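Local coordinates for protein chitinase A (PDB 4RL3) that is the catalytic domain of a fern class III chitinase of glycosyl hydrolase family 18, which probably hydrolyses the glycosidic bonds of chitin, at residues E6-L11 and S249-Y254; A33-Y38 and I51-S56; F217-V222 and I245-A250. All coordinates share one frame; numbering follows the deposited sequence.

Interaction 1: residues E6-L11 and S249-Y254; sequences EYIGAL and SADGSY. With EDO (1,2-ethanediol), chain C.
Asp251 holds the turn Gly9-Leu11 with both carboxylate oxygens. OD1 accepts from Gly9 N at 2.9 Å through its syn lone pair, in a nearly straight bond. Leu11 N reaches Asp251 OD2 at 3.1 Å from above the carboxylate, 46° out of its plane. With chi1 at -45°, Asp251 CG lies beside its own backbone N, and this folds the carboxylate back toward the start of the helix. The positive end of the helix dipole would probably favour the charge there. One backbone bond adds to the grip: Ala250 N donates to Tyr7 O at 2.8 Å.

Ser249 is the N-cap of helix 250-254. Its OG accepts from Gly252 N at 3.1 Å. The same OG lies 2.6 Å from O2 of a 1,2-ethanediol, probably from the crystallisation liquor. The O1 end of the diol accepts from Ala10 N and donates to Asp251 OD1, which bridges the two segments again.

The apolar contact is small: Ile8 lays CB, CG1 and CD1 against Ala250 CB, each at 3.8 Å. Leu11 packs across the stem of Asp251, with its CG 3.6 Å from Asp251 CB. Glu6 bends at chi2 and packs its carboxylate beside Ala250 without a hydrogen bond to it. Glu6 OE2 also lies close to the carboxylate of Glu263, so one of the two may be protonated.

Tyr7 OH is hydrogen-bonded to Asp120 and Asn181. Strand 3-8 runs between the parallel strands 27-36 and 244-248. Helix 250-254 follows strand 244-248 directly, and its axis passes 7.5 Å from that of residues 6-8 at 80°.

Interaction 2: residues A33-Y38 and I51-S56; sequences AFAIDY and IYWQNS
The Tyr52 ring has Tyr38 O and Ile36 N at its edge, in plane. Ile36 comes to the ring obliquely, and its CB is 3.6 Å from Tyr52 CD2. The Trp53 ring meets the strand by an edge: Phe34 C lies in its plane, and Phe34 O is 3.7 Å from Trp53 CE3. One face of the indole carries Ile51 CG2, 3.5 Å above the plane and over its centre. Ala33 CB covers one face of the Phe34 ring at the same height, across a cis peptide between Ala33 and Phe34.

A chi1 of -62° sets the Tyr52 ring beside its backbone N and takes it across the Ile36 side chain to the carbonyl of Tyr38. There Tyr52 OH donates to Tyr38 O at 2.7 Å, from 38° out of the carbonyl plane. Tyr38 O has a second donor in Asn50 ND2. Trp53 has its chi1 at 68°, which brings the CE3 edge of the indole to the Phe34 carbonyl. Its CB presses on Ala33 O. The indole NE1 is bonded to Leu58 O, and Tyr114 meets the ring edge-to-face.

The backbones pair briefly and antiparallel. Tyr52 N donates to Phe34 O at 2.8 Å. The return bond, Phe34 N to Tyr52 O, is weak at 3.2 Å. Ala35 and Ile51 then form a non-hydrogen-bonded pair, their CA atoms 4.8 Å apart.

Strand 27-36 is a strand of the TIM barrel of family 18, and residues 51-56 lead on to helix 60-69. The cis peptide at the C-terminal end of this strand resembles the non-proline cis peptides of class III chitinases such as hevamine, whose substrate cleft lies at that end of the barrel.

Interaction 3: residues F217-V222 and I245-A250; sequences FSTGGV and IFIFSA. With EDO (1,2-ethanediol), chain C.
Thr219 grips the cis peptide between Phe248 and Ser249 at both of its polar atoms. In a cis peptide the C=O and the N-H lie on the same side, which lets one residue serve both. Thr219 N donates to Phe248 O at 3.1 Å, from above the carbonyl plane. Ser249 N donates to Thr219 OG1 at 3.3 Å, and Ser253 OG is a further partner of that hydroxyl. A chi1 of 49° places OG1 for this, while the methyl CG2 rests on Ile247 CG2 at 3.7 Å.

Before this point the two strands pair in parallel. Phe248 N donates to Phe217 O at 3.2 Å, in the carbonyl plane. The bond from Phe217 N to Phe246 O is weak. Ser218 OG accepts from Gly220 N at 2.8 Å, an ST turn that bends the chain after the strand.

Phe217 and Ile247 lie side by side. Ile247 CG1 stands over one ring face, 3.9 Å from the ring centroid, in a CH-pi contact. Ile247 CD1 touches Phe217 CZ at 3.4 Å. Phe248 CZ lies near the ethanediol carbons, and its ring meets that of Tyr7 with the planes at about 60°.

Strands 215-218 and 244-248 are joined by helix 226-238 in a beta-alpha-beta crossover. Phe217 packs on Val229 and Leu230 of that helix and on Tyr262 of helix 261-271. Strand 3-8 borders strand 244-248.

All three contacts reach the same barrel sheet. Interactions 1 and 3 share Ser249 and Ala250, and their centres are 8 Å apart. Tyr7 N and Ile247 O, 3.2 Å apart, probably form a hydrogen bond between them. Interaction 2 adjoins interaction 1: Ile8 O and Ala33 N are 2.9 Å apart, and Gly9 O and Gln54 N 3.0 Å. Interactions 2 and 3 do not touch; their centres are 19 Å apart. The ethanediol touches interactions 1 and 3. Bound acetate, probably from the crystallisation liquor, lies about 3 Å from the Tyr7 side chain and about 4 Å from those of Phe34 and Phe248. Tyr7 also reaches Asp120 of the family's DxxDxDxE signature, so these three side chains probably border the active-site cleft.

Interaction 1: residues E6-L11 and S249-Y254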
ATOM      1  N   GLU A   6       0.561   7.578  -0.416  1.00  4.70           N
ATOM      2  CA  GLU A   6       0.312   7.749  -1.844  1.00  4.81           C
ATOM      3  C   GLU A   6       1.018   6.632  -2.613  1.00  4.66           C
ATOM      4  O   GLU A   6       2.255   6.592  -2.658  1.00  4.63           O
ATOM      5  CB  GLU A   6       0.855   9.114  -2.300  1.00  4.94           C
ATOM      6  CG  GLU A   6       0.585   9.480  -3.759  1.00  5.05           C
ATOM      7  CD  GLU A   6      -0.772  10.112  -3.991  1.00  5.20           C
ATOM      8  OE1 GLU A   6      -1.591  10.178  -3.055  1.00  5.10           O
ATOM      9  OE2 GLU A   6      -1.011  10.531  -5.143  1.00  5.34           O
ATOM     10  N   TYR A   7       0.249   5.735  -3.228  1.00  4.53           N
ATOM     11  CA  TYR A   7       0.834   4.771  -4.167  1.00  4.53           C
ATOM     12  C   TYR A   7       1.329   5.492  -5.412  1.00  4.55           C
ATOM     13  O   TYR A   7       0.705   6.465  -5.866  1.00  4.63           O
ATOM     14  CB  TYR A   7      -0.166   3.681  -4.568  1.00  4.46           C
ATOM     15  CG  TYR A   7      -0.441   2.641  -3.497  1.00  4.36           C
ATOM     16  CD1 TYR A   7      -1.373   2.873  -2.480  1.00  4.35           C
ATOM     17  CD2 TYR A   7       0.224   1.422  -3.501  1.00  4.36           C
ATOM     18  CE1 TYR A   7      -1.628   1.925  -1.515  1.00  4.29           C
ATOM     19  CE2 TYR A   7      -0.036   0.459  -2.533  1.00  4.25           C
ATOM     20  CZ  TYR A   7      -0.958   0.719  -1.537  1.00  4.28           C
ATOM     21  OH  TYR A   7      -1.228  -0.213  -0.557  1.00  4.22           O
ATOM     22  N   ILE A   8       2.457   5.032  -5.956  1.00  4.63           N
ATOM     23  CA  ILE A   8       3.035   5.651  -7.143  1.00  4.70           C
ATOM     24  C   ILE A   8       3.931   4.703  -7.935  1.00  4.79           C
ATOM     25  O   ILE A   8       4.708   3.942  -7.360  1.00  4.51           O
ATOM     26  CB  ILE A   8       3.833   6.917  -6.745  1.00  4.75           C
ATOM     27  CG1 ILE A   8       4.412   7.641  -7.975  1.00  4.81           C
ATOM     28  CG2 ILE A   8       4.946   6.596  -5.750  1.00  4.78           C
ATOM     29  CD1 ILE A   8       4.852   9.048  -7.680  1.00  4.86           C
ATOM     30  N   GLY A   9       3.813   4.771  -9.262  1.00  4.96           N
ATOM     31  CA  GLY A   9       4.827   4.229 -10.168  1.00  5.20           C
ATOM     32  C   GLY A   9       4.472   3.079 -11.085  1.00  5.45           C
ATOM     33  O   GLY A   9       5.278   2.730 -11.934  1.00  5.60           O
ATOM     34  N   ALA A  10       3.279   2.499 -10.941  1.00  5.88           N
ATOM     35  CA  ALA A  10       2.959   1.249 -11.629  1.00  6.16           C
ATOM     36  C   ALA A  10       2.547   1.423 -13.081  1.00  6.52           C
ATOM     37  O   ALA A  10       2.627   0.466 -13.847  1.00  6.72           O
ATOM     38  CB  ALA A  10       1.879   0.491 -10.881  1.00  6.24           C
ATOM     39  N   LEU A  11       2.088   2.611 -13.462  1.00  6.87           N
ATOM     40  CA  LEU A  11       1.579   2.798 -14.831  1.00  7.20           C
ATOM     41  C   LEU A  11       2.647   3.177 -15.849  1.00  7.56           C
ATOM     42  O   LEU A  11       2.377   3.138 -17.058  1.00  8.13           O
ATOM     43  CB  LEU A  11       0.461   3.843 -14.874  1.00  7.20           C
ATOM     44  CG  LEU A  11      -0.756   3.572 -13.991  1.00  7.34           C
ATOM     45  CD1 LEU A  11      -1.875   4.528 -14.375  1.00  7.39           C
ATOM     46  CD2 LEU A  11      -1.249   2.137 -14.091  1.00  7.55           C
ATOM     47  N   SER A 249      -4.134   6.533  -7.014  1.00  5.09           N
ATOM     48  CA  SER A 249      -2.673   6.571  -6.897  1.00  5.12           C
ATOM     49  C   SER A 249      -2.188   7.874  -7.513  1.00  5.05           C
ATOM     50  O   SER A 249      -2.946   8.556  -8.208  1.00  5.00           O
ATOM     51  CB  SER A 249      -2.063   5.437  -7.711  1.00  5.13           C
ATOM     52  OG  SER A 249      -2.450   5.527  -9.079  1.00  5.26           O
ATOM     53  N   ALA A 250      -0.916   8.191  -7.323  1.00  5.10           N
ATOM     54  CA  ALA A 250      -0.332   9.367  -7.975  1.00  5.08           C
ATOM     55  C   ALA A 250      -0.449   9.283  -9.502  1.00  5.25           C
ATOM     56  O   ALA A 250      -0.698  10.296 -10.160  1.00  5.21           O
ATOM     57  CB  ALA A 250       1.126   9.525  -7.569  1.00  5.05           C
ATOM     58  N   ASP A 251      -0.260   8.085 -10.051  1.00  5.34           N
ATOM     59  CA  ASP A 251      -0.341   7.879 -11.509  1.00  5.59           C
ATOM     60  C   ASP A 251      -1.752   8.223 -11.984  1.00  5.67           C
ATOM     61  O   ASP A 251      -1.929   8.854 -13.033  1.00  5.73           O
ATOM     62  CB  ASP A 251      -0.021   6.428 -11.935  1.00  5.70           C
ATOM     63  CG  ASP A 251       1.202   5.832 -11.241  1.00  5.86           C
ATOM     64  OD1 ASP A 251       1.266   5.871  -9.995  1.00  6.09           O
ATOM     65  OD2 ASP A 251       2.082   5.273 -11.939  1.00  5.94           O
ATOM     66  N   GLY A 252      -2.746   7.769 -11.220  1.00  5.88           N
ATOM     67  CA  GLY A 252      -4.160   8.016 -11.523  1.00  5.92           C
ATOM     68  C   GLY A 252      -4.457   9.503 -11.499  1.00  6.11           C
ATOM     69  O   GLY A 252      -5.104  10.041 -12.396  1.00  6.36           O
ATOM     70  N   SER A 253      -3.955  10.170 -10.469  1.00  6.18           N
ATOM     71  CA  SER A 253      -4.168  11.600 -10.326  1.00  6.34           C
ATOM     72  C   SER A 253      -3.498  12.366 -11.459  1.00  6.65           C
ATOM     73  O   SER A 253      -4.078  13.294 -12.028  1.00  6.36           O
ATOM     74  CB  SER A 253      -3.641  12.054  -8.976  1.00  6.29           C
ATOM     75  OG  SER A 253      -4.403  11.458  -7.959  1.00  6.21           O
ATOM     76  N   TYR A 254      -2.290  11.955 -11.807  1.00  7.25           N
ATOM     77  CA  TYR A 254      -1.511  12.597 -12.866  1.00  7.93           C
ATOM     78  C   TYR A 254      -2.257  12.580 -14.194  1.00  8.26           C
ATOM     79  O   TYR A 254      -2.233  13.563 -14.943  1.00  8.44           O
ATOM     80  CB  TYR A 254      -0.175  11.870 -13.008  1.00  8.36           C
ATOM     81  CG  TYR A 254       0.864  12.525 -13.901  1.00  8.98           C
ATOM     82  CD1 TYR A 254       1.379  13.778 -13.605  1.00  9.50           C
ATOM     83  CD2 TYR A 254       1.343  11.873 -15.022  1.00  9.67           C
ATOM     84  CE1 TYR A 254       2.356  14.357 -14.402  1.00 10.01           C
ATOM     85  CE2 TYR A 254       2.310  12.450 -15.822  1.00  9.94           C
ATOM     86  CZ  TYR A 254       2.801  13.695 -15.514  1.00 10.19           C
ATOM     87  OH  TYR A 254       3.760  14.277 -16.319  1.00 11.50           O
TER
HETATM   88  C1  EDO C 401      -0.292   2.451  -8.999  1.00 10.32           C
HETATM   89  O1  EDO C 401       0.942   3.178  -9.155  1.00  9.69           O
HETATM   90  C2  EDO C 401      -1.080   2.376 -10.309  1.00 10.33           C
HETATM   91  O2  EDO C 401      -1.599   3.651 -10.675  1.00 10.94           O

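Interaction 2: residues A33-Y38 and I51-S56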
ATOM      1  N   ALA A  33       4.871   1.198  -6.419  1.00  4.66           N
ATOM      2  CA  ALA A  33       4.053   0.078  -6.871  1.00  4.65           C
ATOM      3  C   ALA A  33       4.577  -0.358  -8.244  1.00  4.75           C
ATOM      4  O   ALA A  33       4.528   0.445  -9.158  1.00  4.78           O
ATOM      5  CB  ALA A  33       2.593   0.513  -6.952  1.00  4.71           C
ATOM      6  N   PHE A  34       5.088  -1.580  -8.436  1.00  4.76           N
ATOM      7  CA  PHE A  34       5.145  -2.696  -7.488  1.00  4.80           C
ATOM      8  C   PHE A  34       6.480  -3.430  -7.625  1.00  4.83           C
ATOM      9  O   PHE A  34       7.092  -3.431  -8.705  1.00  4.93           O
ATOM     10  CB  PHE A  34       4.046  -3.709  -7.824  1.00  4.82           C
ATOM     11  CG  PHE A  34       2.653  -3.206  -7.594  1.00  4.79           C
ATOM     12  CD1 PHE A  34       2.121  -3.201  -6.317  1.00  4.82           C
ATOM     13  CD2 PHE A  34       1.871  -2.741  -8.651  1.00  4.85           C
ATOM     14  CE1 PHE A  34       0.847  -2.741  -6.089  1.00  4.87           C
ATOM     15  CE2 PHE A  34       0.582  -2.288  -8.434  1.00  4.88           C
ATOM     16  CZ  PHE A  34       0.072  -2.285  -7.149  1.00  4.82           C
ATOM     17  N   ALA A  35       6.903  -4.096  -6.551  1.00  4.84           N
ATOM     18  CA  ALA A  35       7.917  -5.143  -6.651  1.00  4.87           C
ATOM     19  C   ALA A  35       7.155  -6.453  -6.788  1.00  4.90           C
ATOM     20  O   ALA A  35       6.175  -6.678  -6.084  1.00  4.74           O
ATOM     21  CB  ALA A  35       8.836  -5.162  -5.434  1.00  4.92           C
ATOM     22  N   ILE A  36       7.575  -7.297  -7.720  1.00  5.02           N
ATOM     23  CA  ILE A  36       6.893  -8.561  -7.958  1.00  5.14           C
ATOM     24  C   ILE A  36       7.947  -9.645  -8.129  1.00  5.33           C
ATOM     25  O   ILE A  36       8.943  -9.448  -8.838  1.00  5.21           O
ATOM     26  CB  ILE A  36       6.015  -8.502  -9.230  1.00  5.14           C
ATOM     27  CG1 ILE A  36       5.209  -7.195  -9.278  1.00  5.18           C
ATOM     28  CG2 ILE A  36       5.085  -9.712  -9.289  1.00  5.17           C
ATOM     29  CD1 ILE A  36       4.463  -6.967 -10.568  1.00  5.20           C
ATOM     30  N   ASP A  37       7.690 -10.794  -7.508  1.00  5.53           N
ATOM     31  CA  ASP A  37       8.572 -11.954  -7.609  1.00  5.82           C
ATOM     32  C   ASP A  37       8.209 -12.784  -8.838  1.00  6.21           C
ATOM     33  O   ASP A  37       7.885 -13.974  -8.744  1.00  6.26           O
ATOM     34  CB  ASP A  37       8.545 -12.784  -6.311  1.00  5.76           C
ATOM     35  CG  ASP A  37       7.141 -13.233  -5.893  1.00  5.69           C
ATOM     36  OD1 ASP A  37       6.161 -12.470  -6.063  1.00  5.69           O
ATOM     37  OD2 ASP A  37       7.010 -14.363  -5.379  1.00  5.70           O
ATOM     38  N   TYR A  38       8.274 -12.119  -9.987  1.00  6.69           N
ATOM     39  CA  TYR A  38       8.004 -12.702 -11.290  1.00  7.26           C
ATOM     40  C   TYR A  38       8.964 -12.123 -12.306  1.00  7.90           C
ATOM     41  O   TYR A  38       9.450 -10.995 -12.154  1.00  7.76           O
ATOM     42  CB  TYR A  38       6.588 -12.363 -11.739  1.00  7.36           C
ATOM     43  CG  TYR A  38       5.512 -13.345 -11.315  1.00  7.49           C
ATOM     44  CD1 TYR A  38       5.023 -13.376 -10.012  1.00  7.55           C
ATOM     45  CD2 TYR A  38       4.964 -14.230 -12.228  1.00  7.66           C
ATOM     46  CE1 TYR A  38       4.025 -14.266  -9.641  1.00  7.70           C
ATOM     47  CE2 TYR A  38       3.973 -15.126 -11.864  1.00  7.75           C
ATOM     48  CZ  TYR A  38       3.503 -15.143 -10.566  1.00  7.90           C
ATOM     49  OH  TYR A  38       2.512 -16.045 -10.198  1.00  8.06           O
ATOM     50  N   ILE A  51      11.700  -5.356 -10.071  1.00  6.05           N
ATOM     51  CA  ILE A  51      11.138  -4.009 -10.064  1.00  6.03           C
ATOM     52  C   ILE A  51      10.146  -3.809 -11.197  1.00  6.09           C
ATOM     53  O   ILE A  51      10.516  -3.909 -12.372  1.00  6.20           O
ATOM     54  CB  ILE A  51      12.269  -2.966 -10.177  1.00  5.97           C
ATOM     55  CG1 ILE A  51      13.185  -3.064  -8.948  1.00  6.00           C
ATOM     56  CG2 ILE A  51      11.698  -1.558 -10.327  1.00  5.96           C
ATOM     57  CD1 ILE A  51      14.455  -2.254  -9.052  1.00  6.06           C
ATOM     58  N   TYR A  52       8.906  -3.484 -10.835  1.00  5.96           N
ATOM     59  CA  TYR A  52       7.859  -3.165 -11.803  1.00  6.17           C
ATOM     60  C   TYR A  52       7.169  -1.850 -11.451  1.00  5.92           C
ATOM     61  O   TYR A  52       5.951  -1.721 -11.544  1.00  5.66           O
ATOM     62  CB  TYR A  52       6.876  -4.319 -11.965  1.00  6.51           C
ATOM     63  CG  TYR A  52       7.560  -5.565 -12.491  1.00  6.97           C
ATOM     64  CD1 TYR A  52       7.898  -5.689 -13.841  1.00  7.29           C
ATOM     65  CD2 TYR A  52       7.903  -6.603 -11.634  1.00  7.18           C
ATOM     66  CE1 TYR A  52       8.538  -6.818 -14.310  1.00  7.69           C
ATOM     67  CE2 TYR A  52       8.545  -7.733 -12.095  1.00  7.50           C
ATOM     68  CZ  TYR A  52       8.857  -7.837 -13.437  1.00  7.78           C
ATOM     69  OH  TYR A  52       9.493  -8.972 -13.894  1.00  8.76           O
ATOM     70  N   TRP A  53       7.967  -0.881 -11.021  1.00  5.74           N
ATOM     71  CA  TRP A  53       7.568   0.519 -11.143  1.00  5.72           C
ATOM     72  C   TRP A  53       8.504   1.186 -12.134  1.00  5.91           C
ATOM     73  O   TRP A  53       9.509   0.601 -12.554  1.00  6.05           O
ATOM     74  CB  TRP A  53       7.590   1.264  -9.806  1.00  5.65           C
ATOM     75  CG  TRP A  53       8.951   1.480  -9.207  1.00  5.58           C
ATOM     76  CD1 TRP A  53       9.783   2.553  -9.390  1.00  5.53           C
ATOM     77  CD2 TRP A  53       9.611   0.621  -8.280  1.00  5.56           C
ATOM     78  NE1 TRP A  53      10.930   2.402  -8.638  1.00  5.62           N
ATOM     79  CE2 TRP A  53      10.846   1.223  -7.947  1.00  5.56           C
ATOM     80  CE3 TRP A  53       9.273  -0.598  -7.683  1.00  5.56           C
ATOM     81  CZ2 TRP A  53      11.746   0.639  -7.059  1.00  5.60           C
ATOM     82  CZ3 TRP A  53      10.174  -1.172  -6.806  1.00  5.69           C
ATOM     83  CH2 TRP A  53      11.388  -0.556  -6.502  1.00  5.76           C
ATOM     84  N   GLN A  54       8.175   2.426 -12.485  1.00  6.03           N
ATOM     85  CA  GLN A  54       8.958   3.179 -13.459  1.00  6.26           C
ATOM     86  C   GLN A  54      10.249   3.691 -12.835  1.00  6.32           C
ATOM     87  O   GLN A  54      10.385   4.884 -12.544  1.00  6.15           O
ATOM     88  CB  GLN A  54       8.138   4.329 -14.047  1.00  6.47           C
ATOM     89  CG  GLN A  54       8.767   4.905 -15.301  1.00  6.69           C
ATOM     90  CD  GLN A  54       7.907   5.945 -16.003  1.00  6.82           C
ATOM     91  OE1 GLN A  54       7.157   6.695 -15.374  1.00  7.03           O
ATOM     92  NE2 GLN A  54       8.029   6.008 -17.326  1.00  7.10           N
ATOM     93  N   ASN A  55      11.188   2.769 -12.628  1.00  6.45           N
ATOM     94  CA  ASN A  55      12.402   3.073 -11.869  1.00  6.74           C
ATOM     95  C   ASN A  55      13.454   3.870 -12.637  1.00  6.72           C
ATOM     96  O   ASN A  55      14.417   4.355 -12.031  1.00  6.98           O
ATOM     97  CB  ASN A  55      13.029   1.803 -11.285  1.00  7.02           C
ATOM     98  CG  ASN A  55      13.553   0.851 -12.351  1.00  7.39           C
ATOM     99  OD1 ASN A  55      12.900   0.614 -13.365  1.00  7.92           O
ATOM    100  ND2 ASN A  55      14.718   0.280 -12.105  1.00  7.85           N
ATOM    101  N   SER A  56      13.284   4.017 -13.951  1.00  6.61           N
ATOM    102  CA  SER A  56      14.120   4.956 -14.702  1.00  6.56           C
ATOM    103  C   SER A  56      13.803   6.409 -14.334  1.00  6.26           C
ATOM    104  O   SER A  56      14.646   7.297 -14.521  1.00  6.18           O
ATOM    105  CB  SER A  56      13.954   4.759 -16.201  1.00  6.69           C
ATOM    106  OG  SER A  56      12.653   5.092 -16.631  1.00  7.05           O
TER

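Interaction 3: residues F217-V222 and I245-A250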
ATOM      1  N   PHE A 217      -9.414   6.298  -0.942  1.00  5.55           N
ATOM      2  CA  PHE A 217     -10.168   6.457  -2.166  1.00  5.74           C
ATOM      3  C   PHE A 217      -9.251   6.349  -3.375  1.00  6.01           C
ATOM      4  O   PHE A 217      -8.030   6.397  -3.243  1.00  5.87           O
ATOM      5  CB  PHE A 217     -10.983   7.771  -2.172  1.00  5.83           C
ATOM      6  CG  PHE A 217     -10.172   9.031  -1.960  1.00  5.83           C
ATOM      7  CD1 PHE A 217      -9.553   9.663  -3.025  1.00  5.88           C
ATOM      8  CD2 PHE A 217     -10.062   9.601  -0.700  1.00  5.89           C
ATOM      9  CE1 PHE A 217      -8.826  10.831  -2.840  1.00  5.96           C
ATOM     10  CE2 PHE A 217      -9.345  10.767  -0.503  1.00  6.01           C
ATOM     11  CZ  PHE A 217      -8.719  11.375  -1.585  1.00  5.95           C
ATOM     12  N   SER A 218      -9.857   6.180  -4.545  1.00  6.51           N
ATOM     13  CA  SER A 218      -9.136   6.154  -5.798  1.00  7.07           C
ATOM     14  C   SER A 218      -9.304   7.477  -6.516  1.00  7.65           C
ATOM     15  O   SER A 218     -10.378   8.080  -6.482  1.00  7.95           O
ATOM     16  CB  SER A 218      -9.647   5.020  -6.687  1.00  7.19           C
ATOM     17  OG  SER A 218      -9.184   5.158  -8.024  1.00  7.33           O
ATOM     18  N   THR A 219      -8.232   7.908  -7.177  1.00  8.10           N
ATOM     19  CA  THR A 219      -8.279   9.040  -8.082  1.00  8.75           C
ATOM     20  C   THR A 219      -8.284   8.564  -9.543  1.00  9.38           C
ATOM     21  O   THR A 219      -8.171   9.374 -10.472  1.00 10.08           O
ATOM     22  CB  THR A 219      -7.082   9.963  -7.831  1.00  8.77           C
ATOM     23  OG1 THR A 219      -5.881   9.175  -7.787  1.00  8.93           O
ATOM     24  CG2 THR A 219      -7.261  10.712  -6.502  1.00  8.77           C
ATOM     25  N   GLY A 220      -8.455   7.264  -9.756  1.00  9.90           N
ATOM     26  CA  GLY A 220      -8.470   6.693 -11.098  1.00 10.45           C
ATOM     27  C   GLY A 220      -9.861   6.426 -11.649  1.00 11.06           C
ATOM     28  O   GLY A 220     -10.006   5.690 -12.635  1.00 11.98           O
ATOM     29  N   GLY A 221     -10.877   7.012 -11.024  1.00 11.76           N
ATOM     30  CA  GLY A 221     -12.244   6.953 -11.535  1.00 12.38           C
ATOM     31  C   GLY A 221     -13.011   5.705 -11.128  1.00 12.86           C
ATOM     32  O   GLY A 221     -13.965   5.308 -11.800  1.00 13.98           O
ATOM     33  N   VAL A 222     -12.610   5.081 -10.025  1.00 12.46           N
ATOM     34  CA  VAL A 222     -13.348   3.942  -9.486  1.00 12.07           C
ATOM     35  C   VAL A 222     -13.637   4.167  -8.010  1.00 11.16           C
ATOM     36  O   VAL A 222     -12.914   4.897  -7.323  1.00 10.40           O
ATOM     37  CB  VAL A 222     -12.606   2.600  -9.686  1.00 12.80           C
ATOM     38  CG1 VAL A 222     -12.458   2.269 -11.172  1.00 13.10           C
ATOM     39  CG2 VAL A 222     -11.253   2.608  -9.013  1.00 13.16           C
ATOM     40  N   ILE A 245      -5.181   8.438   5.947  1.00  4.93           N
ATOM     41  CA  ILE A 245      -5.817   8.264   4.650  1.00  4.74           C
ATOM     42  C   ILE A 245      -4.748   7.861   3.642  1.00  4.68           C
ATOM     43  O   ILE A 245      -3.633   8.376   3.691  1.00  4.56           O
ATOM     44  CB  ILE A 245      -6.462   9.589   4.156  1.00  4.83           C
ATOM     45  CG1 ILE A 245      -7.561  10.051   5.115  1.00  4.81           C
ATOM     46  CG2 ILE A 245      -7.031   9.438   2.757  1.00  4.86           C
ATOM     47  CD1 ILE A 245      -8.063  11.445   4.843  1.00  4.86           C
ATOM     48  N   PHE A 246      -5.081   6.955   2.722  1.00  4.54           N
ATOM     49  CA  PHE A 246      -4.226   6.750   1.547  1.00  4.54           C
ATOM     50  C   PHE A 246      -5.003   6.854   0.239  1.00  4.61           C
ATOM     51  O   PHE A 246      -6.220   6.671   0.204  1.00  4.52           O
ATOM     52  CB  PHE A 246      -3.431   5.436   1.619  1.00  4.54           C
ATOM     53  CG  PHE A 246      -4.238   4.197   1.324  1.00  4.48           C
ATOM     54  CD1 PHE A 246      -4.957   3.564   2.318  1.00  4.48           C
ATOM     55  CD2 PHE A 246      -4.260   3.657   0.041  1.00  4.48           C
ATOM     56  CE1 PHE A 246      -5.689   2.416   2.047  1.00  4.49           C
ATOM     57  CE2 PHE A 246      -4.998   2.520  -0.239  1.00  4.52           C
ATOM     58  CZ  PHE A 246      -5.715   1.895   0.762  1.00  4.49           C
ATOM     59  N   ILE A 247      -4.264   7.137  -0.833  1.00  4.68           N
ATOM     60  CA  ILE A 247      -4.816   7.302  -2.174  1.00  4.83           C
ATOM     61  C   ILE A 247      -4.129   6.368  -3.147  1.00  4.94           C
ATOM     62  O   ILE A 247      -2.905   6.231  -3.137  1.00  4.94           O
ATOM     63  CB  ILE A 247      -4.672   8.762  -2.660  1.00  4.93           C
ATOM     64  CG1 ILE A 247      -5.588   9.665  -1.825  1.00  5.00           C
ATOM     65  CG2 ILE A 247      -4.971   8.893  -4.156  1.00  5.00           C
ATOM     66  CD1 ILE A 247      -5.369  11.148  -2.074  1.00  4.98           C
ATOM     67  N   PHE A 248      -4.942   5.690  -3.945  1.00  5.07           N
ATOM     68  CA  PHE A 248      -4.478   4.967  -5.116  1.00  5.29           C
ATOM     69  C   PHE A 248      -4.977   5.764  -6.323  1.00  5.20           C
ATOM     70  O   PHE A 248      -6.170   5.720  -6.633  1.00  5.16           O
ATOM     71  CB  PHE A 248      -5.061   3.551  -5.091  1.00  5.56           C
ATOM     72  CG  PHE A 248      -4.378   2.615  -6.031  1.00  6.00           C
ATOM     73  CD1 PHE A 248      -3.222   1.955  -5.638  1.00  6.14           C
ATOM     74  CD2 PHE A 248      -4.861   2.410  -7.302  1.00  6.36           C
ATOM     75  CE1 PHE A 248      -2.569   1.100  -6.489  1.00  6.33           C
ATOM     76  CE2 PHE A 248      -4.211   1.551  -8.169  1.00  6.44           C
ATOM     77  CZ  PHE A 248      -3.058   0.902  -7.763  1.00  6.35           C
ATOM     78  N   SER A 249      -4.134   6.533  -7.014  1.00  5.09           N
ATOM     79  CA  SER A 249      -2.673   6.571  -6.897  1.00  5.12           C
ATOM     80  C   SER A 249      -2.188   7.874  -7.513  1.00  5.05           C
ATOM     81  O   SER A 249      -2.946   8.556  -8.208  1.00  5.00           O
ATOM     82  CB  SER A 249      -2.063   5.437  -7.711  1.00  5.13           C
ATOM     83  OG  SER A 249      -2.450   5.527  -9.079  1.00  5.26           O
ATOM     84  N   ALA A 250      -0.916   8.191  -7.323  1.00  5.10           N
ATOM     85  CA  ALA A 250      -0.332   9.367  -7.975  1.00  5.08           C
ATOM     86  C   ALA A 250      -0.449   9.283  -9.502  1.00  5.25           C
ATOM     87  O   ALA A 250      -0.698  10.296 -10.160  1.00  5.21           O
ATOM     88  CB  ALA A 250       1.126   9.525  -7.569  1.00  5.05           C
TER
HETATM   89  C1  EDO C 401      -0.292   2.451  -8.999  1.00 10.32           C
HETATM   90  O1  EDO C 401       0.942   3.178  -9.155  1.00  9.69           O
HETATM   91  C2  EDO C 401      -1.080   2.376 -10.309  1.00 10.33           C
HETATM   92  O2  EDO C 401      -1.599   3.651 -10.675  1.00 10.94           O